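Local coordinates for 2-oxoglutarate dehydrogenase E3 component (Thermus thermophilus, PDB 2YQU), which probably oxidises the dihydrolipoyl groups of its multienzyme complex with NAD(+), passing the electrons through a bound FAD, at residues P144-V149 and V229-V234; E152-S157 and K239-E244. All blocks are in the same frame, centred on the assembly; numbering follows the deposited sequence.

Contact 1 (P144-V149 and V229-V234); sequences PPWAQV and VRVTAV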
ATOM      1  N   PRO A 144      34.649   8.090  10.017  1.00 19.37           N
ATOM      2  CA  PRO A 144      35.926   7.465  10.375  1.00 19.81           C
ATOM      3  C   PRO A 144      37.090   8.435  10.159  1.00 20.01           C
ATOM      4  O   PRO A 144      36.992   9.315   9.303  1.00 19.79           O
ATOM      5  CB  PRO A 144      36.023   6.274   9.418  1.00 19.66           C
ATOM      6  CG  PRO A 144      34.601   6.007   9.004  1.00 20.02           C
ATOM      7  CD  PRO A 144      33.950   7.343   8.954  1.00 19.49           C
ATOM      8  N   PRO A 145      38.172   8.290  10.919  1.00 20.23           N
ATOM      9  CA  PRO A 145      39.298   9.231  10.822  1.00 20.45           C
ATOM     10  C   PRO A 145      39.941   9.305   9.432  1.00 20.53           C
ATOM     11  O   PRO A 145      40.517  10.339   9.100  1.00 20.64           O
ATOM     12  CB  PRO A 145      40.294   8.709  11.867  1.00 20.25           C
ATOM     13  CG  PRO A 145      39.514   7.825  12.752  1.00 20.17           C
ATOM     14  CD  PRO A 145      38.415   7.235  11.920  1.00 20.50           C
ATOM     15  N   TRP A 146      39.823   8.244   8.636  1.00 20.97           N
ATOM     16  CA  TRP A 146      40.379   8.228   7.277  1.00 21.49           C
ATOM     17  C   TRP A 146      39.531   8.988   6.258  1.00 21.74           C
ATOM     18  O   TRP A 146      39.987   9.241   5.148  1.00 21.95           O
ATOM     19  CB  TRP A 146      40.621   6.792   6.782  1.00 21.62           C
ATOM     20  CG  TRP A 146      39.509   5.820   7.016  1.00 22.16           C
ATOM     21  CD1 TRP A 146      39.460   4.860   7.980  1.00 22.62           C
ATOM     22  CD2 TRP A 146      38.287   5.695   6.269  1.00 23.25           C
ATOM     23  NE1 TRP A 146      38.290   4.148   7.886  1.00 23.96           N
ATOM     24  CE2 TRP A 146      37.551   4.638   6.843  1.00 23.18           C
ATOM     25  CE3 TRP A 146      37.737   6.372   5.168  1.00 23.51           C
ATOM     26  CZ2 TRP A 146      36.302   4.242   6.366  1.00 23.85           C
ATOM     27  CZ3 TRP A 146      36.493   5.974   4.691  1.00 23.56           C
ATOM     28  CH2 TRP A 146      35.793   4.922   5.289  1.00 23.74           C
ATOM     29  N   ALA A 147      38.300   9.333   6.623  1.00 21.83           N
ATOM     30  CA  ALA A 147      37.432  10.120   5.753  1.00 22.25           C
ATOM     31  C   ALA A 147      37.540  11.597   6.089  1.00 22.46           C
ATOM     32  O   ALA A 147      37.079  12.035   7.140  1.00 22.63           O
ATOM     33  CB  ALA A 147      35.990   9.651   5.872  1.00 22.46           C
ATOM     34  N   GLN A 148      38.164  12.357   5.196  1.00 22.65           N
ATOM     35  CA  GLN A 148      38.326  13.795   5.384  1.00 23.07           C
ATOM     36  C   GLN A 148      37.114  14.515   4.801  1.00 22.78           C
ATOM     37  O   GLN A 148      37.102  14.904   3.637  1.00 22.78           O
ATOM     38  CB  GLN A 148      39.635  14.280   4.745  1.00 23.50           C
ATOM     39  CG  GLN A 148      40.881  13.638   5.365  1.00 25.05           C
ATOM     40  CD  GLN A 148      42.167  13.956   4.618  1.00 26.92           C
ATOM     41  OE1 GLN A 148      43.009  13.075   4.430  1.00 30.12           O
ATOM     42  NE2 GLN A 148      42.321  15.206   4.196  1.00 26.89           N
ATOM     43  N   VAL A 149      36.087  14.649   5.630  1.00 22.45           N
ATOM     44  CA  VAL A 149      34.838  15.293   5.256  1.00 22.50           C
ATOM     45  C   VAL A 149      35.004  16.802   5.366  1.00 22.56           C
ATOM     46  O   VAL A 149      35.251  17.322   6.459  1.00 22.99           O
ATOM     47  CB  VAL A 149      33.689  14.822   6.183  1.00 22.32           C
ATOM     48  CG1 VAL A 149      32.392  15.599   5.918  1.00 21.73           C
ATOM     49  CG2 VAL A 149      33.469  13.333   6.013  1.00 22.76           C
ATOM     50  N   VAL A 229      34.944  -4.582  -0.241  1.00 21.41           N
ATOM     51  CA  VAL A 229      35.958  -3.578  -0.551  1.00 21.13           C
ATOM     52  C   VAL A 229      36.162  -2.672   0.665  1.00 20.77           C
ATOM     53  O   VAL A 229      35.214  -2.072   1.167  1.00 20.48           O
ATOM     54  CB  VAL A 229      35.522  -2.729  -1.768  1.00 21.29           C
ATOM     55  CG1 VAL A 229      36.375  -1.474  -1.925  1.00 21.95           C
ATOM     56  CG2 VAL A 229      35.561  -3.578  -3.046  1.00 21.73           C
ATOM     57  N   ARG A 230      37.402  -2.580   1.125  1.00 20.36           N
ATOM     58  CA  ARG A 230      37.738  -1.703   2.240  1.00 20.51           C
ATOM     59  C   ARG A 230      38.308  -0.371   1.755  1.00 20.33           C
ATOM     60  O   ARG A 230      39.402  -0.311   1.193  1.00 19.97           O
ATOM     61  CB  ARG A 230      38.745  -2.375   3.171  1.00 20.46           C
ATOM     62  CG  ARG A 230      39.027  -1.551   4.423  1.00 21.16           C
ATOM     63  CD  ARG A 230      39.610  -2.352   5.567  1.00 21.57           C
ATOM     64  NE  ARG A 230      41.007  -2.695   5.336  1.00 21.56           N
ATOM     65  CZ  ARG A 230      42.043  -1.901   5.597  1.00 21.53           C
ATOM     66  NH1 ARG A 230      41.872  -0.683   6.093  1.00 22.48           N
ATOM     67  NH2 ARG A 230      43.267  -2.331   5.360  1.00 22.68           N
ATOM     68  N   VAL A 231      37.570   0.701   2.005  1.00 20.33           N
ATOM     69  CA  VAL A 231      38.046   2.051   1.735  1.00 20.34           C
ATOM     70  C   VAL A 231      39.043   2.435   2.829  1.00 20.66           C
ATOM     71  O   VAL A 231      38.772   2.256   4.018  1.00 20.45           O
ATOM     72  CB  VAL A 231      36.876   3.060   1.703  1.00 19.94           C
ATOM     73  CG1 VAL A 231      37.395   4.487   1.566  1.00 20.02           C
ATOM     74  CG2 VAL A 231      35.916   2.717   0.572  1.00 20.19           C
ATOM     75  N   THR A 232      40.200   2.946   2.413  1.00 20.97           N
ATOM     76  CA  THR A 232      41.274   3.299   3.337  1.00 21.10           C
ATOM     77  C   THR A 232      41.453   4.809   3.474  1.00 21.20           C
ATOM     78  O   THR A 232      42.062   5.267   4.442  1.00 21.62           O
ATOM     79  CB  THR A 232      42.596   2.664   2.889  1.00 21.04           C
ATOM     80  OG1 THR A 232      42.833   2.934   1.504  1.00 21.68           O
ATOM     81  CG2 THR A 232      42.533   1.156   2.978  1.00 21.21           C
ATOM     82  N   ALA A 233      40.945   5.579   2.512  1.00 20.89           N
ATOM     83  CA  ALA A 233      40.984   7.038   2.601  1.00 21.04           C
ATOM     84  C   ALA A 233      39.938   7.683   1.700  1.00 21.26           C
ATOM     85  O   ALA A 233      39.606   7.153   0.648  1.00 21.09           O
ATOM     86  CB  ALA A 233      42.378   7.564   2.227  1.00 21.31           C
ATOM     87  N   VAL A 234      39.420   8.822   2.136  1.00 21.46           N
ATOM     88  CA  VAL A 234      38.619   9.691   1.284  1.00 21.79           C
ATOM     89  C   VAL A 234      39.164  11.091   1.479  1.00 22.52           C
ATOM     90  O   VAL A 234      39.197  11.589   2.599  1.00 22.73           O
ATOM     91  CB  VAL A 234      37.122   9.642   1.634  1.00 21.66           C
ATOM     92  CG1 VAL A 234      36.315  10.538   0.683  1.00 21.44           C
ATOM     93  CG2 VAL A 234      36.615   8.205   1.569  1.00 20.41           C
TER
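Trp146 lays its six-membered ring beside two valines of segment 229-234, and a single atom, CZ3, makes the closest apolar approach to both. Val231 CG1 lies 3.6 Å from CZ3 of Trp146, the two side chains crossing at about a right angle, while Val234 CG2 reaches CZ3 of Trp146 at 3.8 Å from the edge of the ring, in its plane. The faces of the indole are met by Val231 O, over the centre of one, and by CB of Pro144, displaced toward the rim of the opposite one. The ring's placement follows from chi1 of Trp146 (46°), which tucks CG between the backbone N and the carbonyl carbon. CB of Trp146, set by the backbone, lies 3.1 Å from Thr232 O. Trp146 also sits at the third position of a type I beta turn, closed by Ala147 N to Pro144 O, in the loop between strands 139-141 and 154-155. That loop meets strand 231-237, an outer strand of the three-stranded antiparallel sheet in the NAD(+)-binding region; Val231 itself belongs to the NAD(+) site. Where the strand pairs with its other neighbour, a classic beta bulge sets Thr232 and Ala233 together opposite the one residue Glu244 of strand 240-245. Beyond the ring the contact becomes polar and is made by backbone, a single beta bridge between Ala147 and Val234. Val234 N donates to Trp146 O at 3.1 Å, nearly straight at hydrogen (168°) although the donor is tilted 31° from the carbonyl plane. At the outer edge Gln148, centre of an inverse gamma turn, returns its N to Val234 O over 2.9 Å, and its CB lies 3.5 Å from the same Val234 O.

Contact 2 (E152-S157 and K239-E244); sequences ERVVTS and KGARVE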
ATOM      1  N   GLU A 152      31.747  19.638   1.450  1.00 22.49           N
ATOM      2  CA  GLU A 152      31.673  20.243   0.124  1.00 23.17           C
ATOM      3  C   GLU A 152      31.835  19.156  -0.933  1.00 22.43           C
ATOM      4  O   GLU A 152      30.871  18.793  -1.604  1.00 22.44           O
ATOM      5  CB  GLU A 152      32.761  21.311  -0.044  1.00 23.53           C
ATOM      6  CG  GLU A 152      32.499  22.593   0.731  1.00 26.58           C
ATOM      7  CD  GLU A 152      33.732  23.479   0.842  1.00 30.74           C
ATOM      8  OE1 GLU A 152      34.744  23.203   0.152  1.00 34.40           O
ATOM      9  OE2 GLU A 152      33.697  24.463   1.619  1.00 34.69           O
ATOM     10  N   ARG A 153      33.058  18.643  -1.070  1.00 21.88           N
ATOM     11  CA  ARG A 153      33.374  17.575  -2.015  1.00 21.32           C
ATOM     12  C   ARG A 153      33.226  16.187  -1.394  1.00 20.41           C
ATOM     13  O   ARG A 153      32.785  15.255  -2.060  1.00 20.36           O
ATOM     14  CB  ARG A 153      34.804  17.754  -2.555  1.00 21.61           C
ATOM     15  CG  ARG A 153      34.951  18.915  -3.545  1.00 22.89           C
ATOM     16  CD  ARG A 153      34.159  18.719  -4.829  1.00 25.06           C
ATOM     17  NE  ARG A 153      34.368  19.782  -5.812  1.00 26.08           N
ATOM     18  CZ  ARG A 153      33.624  19.946  -6.905  1.00 27.61           C
ATOM     19  NH1 ARG A 153      33.888  20.942  -7.744  1.00 28.20           N
ATOM     20  NH2 ARG A 153      32.622  19.113  -7.174  1.00 28.24           N
ATOM     21  N   VAL A 154      33.640  16.050  -0.138  1.00 19.43           N
ATOM     22  CA  VAL A 154      33.408  14.855   0.659  1.00 19.07           C
ATOM     23  C   VAL A 154      32.366  15.216   1.710  1.00 18.39           C
ATOM     24  O   VAL A 154      32.594  16.101   2.532  1.00 19.18           O
ATOM     25  CB  VAL A 154      34.699  14.371   1.345  1.00 18.73           C
ATOM     26  CG1 VAL A 154      34.453  13.079   2.111  1.00 19.12           C
ATOM     27  CG2 VAL A 154      35.803  14.179   0.313  1.00 19.12           C
ATOM     28  N   VAL A 155      31.230  14.520   1.690  1.00 18.03           N
ATOM     29  CA  VAL A 155      30.032  14.965   2.390  1.00 17.27           C
ATOM     30  C   VAL A 155      29.335  13.867   3.188  1.00 17.12           C
ATOM     31  O   VAL A 155      29.611  12.685   3.011  1.00 16.94           O
ATOM     32  CB  VAL A 155      28.987  15.530   1.392  1.00 17.45           C
ATOM     33  CG1 VAL A 155      29.582  16.658   0.540  1.00 17.33           C
ATOM     34  CG2 VAL A 155      28.409  14.424   0.497  1.00 16.26           C
ATOM     35  N   THR A 156      28.419  14.296   4.054  1.00 16.91           N
ATOM     36  CA  THR A 156      27.477  13.411   4.730  1.00 16.70           C
ATOM     37  C   THR A 156      26.123  13.481   4.040  1.00 16.15           C
ATOM     38  O   THR A 156      25.941  14.209   3.063  1.00 16.05           O
ATOM     39  CB  THR A 156      27.306  13.801   6.218  1.00 17.17           C
ATOM     40  OG1 THR A 156      26.687  15.097   6.327  1.00 18.01           O
ATOM     41  CG2 THR A 156      28.648  13.937   6.906  1.00 17.43           C
ATOM     42  N   SER A 157      25.153  12.747   4.581  1.00 15.65           N
ATOM     43  CA  SER A 157      23.833  12.668   3.975  1.00 15.31           C
ATOM     44  C   SER A 157      23.182  14.042   3.856  1.00 14.79           C
ATOM     45  O   SER A 157      22.447  14.293   2.920  1.00 14.51           O
ATOM     46  CB  SER A 157      22.922  11.717   4.760  1.00 14.99           C
ATOM     47  OG  SER A 157      22.959  11.987   6.144  1.00 16.16           O
ATOM     48  N   LYS A 239      38.757  20.075  -7.538  1.00 29.93           N
ATOM     49  CA  LYS A 239      37.419  20.087  -8.136  1.00 29.83           C
ATOM     50  C   LYS A 239      36.828  18.672  -8.164  1.00 29.11           C
ATOM     51  O   LYS A 239      36.200  18.249  -9.139  1.00 29.33           O
ATOM     52  CB  LYS A 239      37.464  20.706  -9.537  1.00 30.14           C
ATOM     53  CG  LYS A 239      38.395  20.004 -10.510  1.00 31.42           C
ATOM     54  CD  LYS A 239      38.522  20.783 -11.811  1.00 32.29           C
ATOM     55  CE  LYS A 239      39.582  21.864 -11.716  1.00 33.07           C
ATOM     56  NZ  LYS A 239      39.444  22.838 -12.833  1.00 34.05           N
ATOM     57  N   GLY A 240      37.034  17.959  -7.063  1.00 28.00           N
ATOM     58  CA  GLY A 240      36.536  16.607  -6.900  1.00 27.18           C
ATOM     59  C   GLY A 240      37.020  16.003  -5.596  1.00 26.24           C
ATOM     60  O   GLY A 240      37.268  16.718  -4.630  1.00 25.88           O
ATOM     61  N   ALA A 241      37.144  14.682  -5.578  1.00 25.33           N
ATOM     62  CA  ALA A 241      37.646  13.946  -4.418  1.00 24.80           C
ATOM     63  C   ALA A 241      38.099  12.564  -4.846  1.00 24.44           C
ATOM     64  O   ALA A 241      37.610  12.020  -5.837  1.00 24.24           O
ATOM     65  CB  ALA A 241      36.575  13.841  -3.329  1.00 24.66           C
ATOM     66  N   ARG A 242      39.051  11.998  -4.111  1.00 24.32           N
ATOM     67  CA  ARG A 242      39.493  10.641  -4.369  1.00 24.13           C
ATOM     68  C   ARG A 242      39.123   9.707  -3.231  1.00 23.63           C
ATOM     69  O   ARG A 242      38.958  10.123  -2.085  1.00 23.41           O
ATOM     70  CB  ARG A 242      41.000  10.582  -4.657  1.00 24.44           C
ATOM     71  CG  ARG A 242      41.922  10.925  -3.497  1.00 25.11           C
ATOM     72  CD  ARG A 242      43.401  10.690  -3.822  1.00 26.77           C
ATOM     73  NE  ARG A 242      44.269  10.965  -2.681  1.00 27.92           N
ATOM     74  CZ  ARG A 242      44.635  12.180  -2.276  1.00 29.32           C
ATOM     75  NH1 ARG A 242      44.234  13.271  -2.918  1.00 29.78           N
ATOM     76  NH2 ARG A 242      45.427  12.299  -1.217  1.00 30.28           N
ATOM     77  N   VAL A 243      38.991   8.438  -3.584  1.00 23.19           N
ATOM     78  CA  VAL A 243      38.684   7.371  -2.654  1.00 23.12           C
ATOM     79  C   VAL A 243      39.737   6.297  -2.865  1.00 23.23           C
ATOM     80  O   VAL A 243      39.792   5.689  -3.925  1.00 23.34           O
ATOM     81  CB  VAL A 243      37.286   6.766  -2.926  1.00 22.64           C
ATOM     82  CG1 VAL A 243      36.995   5.622  -1.947  1.00 22.69           C
ATOM     83  CG2 VAL A 243      36.205   7.847  -2.858  1.00 22.51           C
ATOM     84  N   GLU A 244      40.583   6.077  -1.868  1.00 23.54           N
ATOM     85  CA  GLU A 244      41.600   5.037  -1.952  1.00 23.78           C
ATOM     86  C   GLU A 244      41.064   3.741  -1.356  1.00 23.57           C
ATOM     87  O   GLU A 244      40.373   3.760  -0.335  1.00 23.25           O
ATOM     88  CB  GLU A 244      42.870   5.488  -1.228  1.00 24.24           C
ATOM     89  CG  GLU A 244      43.480   6.753  -1.810  1.00 25.55           C
ATOM     90  CD  GLU A 244      44.594   7.333  -0.952  1.00 27.04           C
ATOM     91  OE1 GLU A 244      44.908   8.524  -1.122  1.00 29.23           O
ATOM     92  OE2 GLU A 244      45.156   6.612  -0.107  1.00 28.40           O
TER
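Arg153 lies along the backbone of Lys239 and Gly240, its aliphatic part and guanidinium both overlapping the peptide that leads into strand 240-245. This strand is the middle one of a three-stranded antiparallel sheet, whereas Val154 begins an outer strand of the parallel five-stranded sheet whose strand 169-173 runs into the GxGxxG turn of the predicted NAD(+) site, a Rossmann-type arrangement. The contact thus packs one sheet on the other, with no hydrogen bond between the two segments. CG of Arg153 sits 3.4 Å from Gly240 O. A bend at chi2 (-64°) turns the chain so that Lys239 C lies over one guanidinium face, 3.6 Å from NE of Arg153 and offset toward the rim. The polar end is held from outside, NH2 donating to Asp254 O; bond and backbone contact together probably help hold the plane. With an alanine in its place, the Lys239-Gly240 backbone is likely to lose its cover and Asp254 O this donor. Deeper in, Ala241 points its methyl at segment 152-157, and Val154, which also touches Val234 and Val258, meets it through the branch anti to its carbonyl carbon: CG2 of Val154 to CB of Ala241, 3.7 Å.

From the N terminus the chain first runs through 144-149 and, after a short connection, through 152-157. Some seventy residues of helices and strands follow before it returns at 229-234, which closes the loop of contact 1, and then at 239-244, which closes that of contact 2. The segments alternate, so the two closures cross. Their centres are about 10 Å apart, and the join is direct on both sides: Thr232 N to Glu244 O and Ala233 O to Glu244 N, both 2.9 Å, are probable hydrogen bonds between consecutive strands, while Gln148 O packs on Val154 CB. Together they tie the loop between strands 139-141 and 154-155, and the parallel sheet, to the antiparallel one.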